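Local coordinates for protein aspartate--tRNA(Asp/Asn) ligase (PDB 1N9W) that charges both tRNA(Asp) and tRNA(Asn) with L-aspartate, which it first activates with ATP to aspartyl-AMP, at residues B[219-224]-B[231-236]. Numbering follows the deposited sequence.
Sequences VEMGFI and MRLEEA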
ATOM      1  N   VAL B 219       6.975 -10.482   2.218  1.00 28.46           N
ATOM      2  CA  VAL B 219       8.348  -9.999   2.246  1.00 29.24           C
ATOM      3  C   VAL B 219       9.248 -11.061   1.613  1.00 30.37           C
ATOM      4  O   VAL B 219       9.111 -12.245   1.904  1.00 30.40           O
ATOM      5  CB  VAL B 219       8.820  -9.754   3.702  1.00 27.49           C
ATOM      6  CG1 VAL B 219      10.195  -9.104   3.700  1.00 28.24           C
ATOM      7  CG2 VAL B 219       7.818  -8.885   4.441  1.00 24.65           C
ATOM      8  N   GLU B 220      10.156 -10.636   0.743  1.00 30.92           N
ATOM      9  CA  GLU B 220      11.086 -11.556   0.095  1.00 33.13           C
ATOM     10  C   GLU B 220      12.420 -10.808  -0.026  1.00 33.56           C
ATOM     11  O   GLU B 220      12.461  -9.663  -0.487  1.00 31.90           O
ATOM     12  CB  GLU B 220      10.556 -11.977  -1.289  1.00 34.47           C
ATOM     13  CG  GLU B 220      11.200 -13.242  -1.886  1.00 36.05           C
ATOM     14  CD  GLU B 220      10.692 -14.550  -1.271  1.00 39.55           C
ATOM     15  OE1 GLU B 220      11.303 -15.605  -1.545  1.00 42.33           O
ATOM     16  OE2 GLU B 220       9.688 -14.538  -0.529  1.00 38.55           O
ATOM     17  N   MET B 221      13.501 -11.444   0.425  1.00 33.64           N
ATOM     18  CA  MET B 221      14.829 -10.831   0.371  1.00 33.49           C
ATOM     19  C   MET B 221      15.907 -11.843  -0.020  1.00 33.37           C
ATOM     20  O   MET B 221      15.838 -13.010   0.363  1.00 33.48           O
ATOM     21  CB  MET B 221      15.172 -10.178   1.727  1.00 34.02           C
ATOM     22  CG  MET B 221      15.424 -11.132   2.887  1.00 32.99           C
ATOM     23  SD  MET B 221      15.658 -10.328   4.509  1.00 36.76           S
ATOM     24  CE  MET B 221      16.987  -9.179   4.171  1.00 26.28           C
ATOM     25  N   GLY B 222      16.891 -11.387  -0.796  1.00 33.90           N
ATOM     26  CA  GLY B 222      17.974 -12.254  -1.239  1.00 31.66           C
ATOM     27  C   GLY B 222      19.279 -12.005  -0.502  1.00 31.43           C
ATOM     28  O   GLY B 222      19.353 -11.132   0.363  1.00 29.65           O
ATOM     29  N   PHE B 223      20.315 -12.771  -0.847  1.00 32.94           N
ATOM     30  CA  PHE B 223      21.630 -12.658  -0.216  1.00 32.35           C
ATOM     31  C   PHE B 223      21.571 -12.887   1.292  1.00 33.05           C
ATOM     32  O   PHE B 223      22.192 -12.166   2.071  1.00 32.52           O
ATOM     33  CB  PHE B 223      22.250 -11.293  -0.509  1.00 33.01           C
ATOM     34  CG  PHE B 223      22.616 -11.103  -1.945  1.00 34.66           C
ATOM     35  CD1 PHE B 223      23.650 -11.831  -2.513  1.00 34.05           C
ATOM     36  CD2 PHE B 223      21.901 -10.223  -2.745  1.00 35.43           C
ATOM     37  CE1 PHE B 223      23.966 -11.688  -3.862  1.00 33.10           C
ATOM     38  CE2 PHE B 223      22.211 -10.078  -4.093  1.00 36.20           C
ATOM     39  CZ  PHE B 223      23.246 -10.813  -4.652  1.00 34.85           C
ATOM     40  N   ILE B 224      20.816 -13.898   1.697  1.00 34.19           N
ATOM     41  CA  ILE B 224      20.694 -14.226   3.105  1.00 37.08           C
ATOM     42  C   ILE B 224      21.636 -15.384   3.440  1.00 38.97           C
ATOM     43  O   ILE B 224      22.126 -16.077   2.545  1.00 38.98           O
ATOM     44  CB  ILE B 224      19.256 -14.648   3.456  1.00 36.76           C
ATOM     45  CG1 ILE B 224      18.871 -15.885   2.640  1.00 35.32           C
ATOM     46  CG2 ILE B 224      18.291 -13.494   3.171  1.00 35.17           C
ATOM     47  CD1 ILE B 224      17.540 -16.485   3.038  1.00 36.24           C
ATOM     48  N   MET B 231      13.639 -14.585  10.270  1.00 40.50           N
ATOM     49  CA  MET B 231      13.035 -14.501  11.602  1.00 40.36           C
ATOM     50  C   MET B 231      13.474 -13.237  12.342  1.00 38.69           C
ATOM     51  O   MET B 231      12.645 -12.537  12.927  1.00 38.60           O
ATOM     52  CB  MET B 231      13.359 -15.767  12.426  1.00 39.33           C
ATOM     53  CG  MET B 231      12.364 -16.921  12.191  1.00 39.57           C
ATOM     54  SD  MET B 231      12.703 -18.512  13.049  1.00 36.15           S
ATOM     55  CE  MET B 231      13.573 -19.410  11.741  1.00 34.31           C
ATOM     56  N   ARG B 232      14.768 -12.935  12.305  1.00 37.54           N
ATOM     57  CA  ARG B 232      15.267 -11.734  12.960  1.00 37.83           C
ATOM     58  C   ARG B 232      14.664 -10.488  12.299  1.00 36.83           C
ATOM     59  O   ARG B 232      14.369  -9.502  12.974  1.00 35.76           O
ATOM     60  CB  ARG B 232      16.797 -11.689  12.893  1.00 41.89           C
ATOM     61  CG  ARG B 232      17.485 -12.536  13.966  1.00 46.37           C
ATOM     62  CD  ARG B 232      18.705 -13.257  13.415  1.00 50.87           C
ATOM     63  NE  ARG B 232      19.571 -12.359  12.653  1.00 54.12           N
ATOM     64  CZ  ARG B 232      20.526 -12.774  11.827  1.00 56.26           C
ATOM     65  NH1 ARG B 232      20.737 -14.077  11.660  1.00 56.09           N
ATOM     66  NH2 ARG B 232      21.261 -11.890  11.163  1.00 56.54           N
ATOM     67  N   LEU B 233      14.475 -10.540  10.984  1.00 36.06           N
ATOM     68  CA  LEU B 233      13.895  -9.422  10.258  1.00 36.53           C
ATOM     69  C   LEU B 233      12.441  -9.210  10.681  1.00 35.93           C
ATOM     70  O   LEU B 233      12.038  -8.099  11.010  1.00 33.77           O
ATOM     71  CB  LEU B 233      13.942  -9.669   8.749  1.00 37.16           C
ATOM     72  CG  LEU B 233      13.083  -8.701   7.899  1.00 39.64           C
ATOM     73  CD1 LEU B 233      13.735  -7.335   7.877  1.00 38.40           C
ATOM     74  CD2 LEU B 233      12.936  -9.238   6.480  1.00 41.09           C
ATOM     75  N   GLU B 234      11.662 -10.287  10.668  1.00 35.35           N
ATOM     76  CA  GLU B 234      10.263 -10.201  11.044  1.00 36.35           C
ATOM     77  C   GLU B 234      10.050  -9.655  12.450  1.00 35.99           C
ATOM     78  O   GLU B 234       9.074  -8.940  12.706  1.00 35.79           O
ATOM     79  CB  GLU B 234       9.581 -11.558  10.900  1.00 36.11           C
ATOM     80  CG  GLU B 234       8.199 -11.574  11.500  1.00 38.77           C
ATOM     81  CD  GLU B 234       7.324 -12.698  10.971  1.00 39.83           C
ATOM     82  OE1 GLU B 234       7.860 -13.784  10.658  1.00 39.66           O
ATOM     83  OE2 GLU B 234       6.097 -12.483  10.888  1.00 37.51           O
ATOM     84  N   GLU B 235      10.959  -9.987  13.360  1.00 35.96           N
ATOM     85  CA  GLU B 235      10.875  -9.519  14.746  1.00 35.78           C
ATOM     86  C   GLU B 235      10.986  -8.008  14.805  1.00 34.37           C
ATOM     87  O   GLU B 235      10.200  -7.341  15.477  1.00 34.19           O
ATOM     88  CB  GLU B 235      11.997 -10.137  15.595  1.00 37.69           C
ATOM     89  CG  GLU B 235      11.651 -11.494  16.197  1.00 42.10           C
ATOM     90  CD  GLU B 235      12.802 -12.086  17.028  1.00 43.53           C
ATOM     91  OE1 GLU B 235      13.404 -11.352  17.844  1.00 43.61           O
ATOM     92  OE2 GLU B 235      13.084 -13.285  16.873  1.00 45.91           O
ATOM     93  N   ALA B 236      11.977  -7.475  14.101  1.00 32.97           N
ATOM     94  CA  ALA B 236      12.199  -6.034  14.073  1.00 34.32           C
ATOM     95  C   ALA B 236      11.033  -5.366  13.340  1.00 33.80           C
ATOM     96  O   ALA B 236      10.562  -4.307  13.751  1.00 34.32           O
ATOM     97  CB  ALA B 236      13.527  -5.727  13.376  1.00 33.22           C
TER
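Leu233 is the residue of helix segment 231-236 that touches strand segment 219-224, where it meets Met221 and Val219. Leu233 points its side chain toward the strand. With CG anti to the backbone N (chi1 167°), the branch extends from the helix toward the strand, and its methyl CD2 reaches both residues. CD2 lies 3.5 Å from Met221 SD, a close van der Waals approach. The Met221 and Leu233 side chains run past each other in opposite senses. In Met221, CG sits between the backbone N and the carbonyl carbon (chi1 70°), and the chain is extended at chi2. The turn at chi3 (-55°) then carries CE away from the leucine methyl, which leaves the sulfur as the nearer atom. Leu233 CD2 also lies 3.9 Å from Val219 CG1. These two side chains meet at a slant, and the CB of Val219 points toward the helix. The contact is apolar, with no hydrogen bond between the two segments. Phe390 of strand 387-393 and Tyr138 of helix 119-141 also pack on Leu233.

The two segments belong to the class II synthetase catalytic domain. Strand 215-222 lies within its mixed, largely antiparallel sheet, between strands 192-198 and 387-393. Helix 227-248 follows after a short loop and packs back on a face of that sheet. Glu220, between the two touching strand residues, points away from the helix and forms a salt bridge with Arg352, a predicted L-aspartate-binding residue.

Next on the helix, Glu234 CA lies 9.0 Å from Val219 CA, the shortest CA separation between the segments. The Glu234 side chain reaches another strand, where OE2 is hydrogen-bonded to Thr347 OG1.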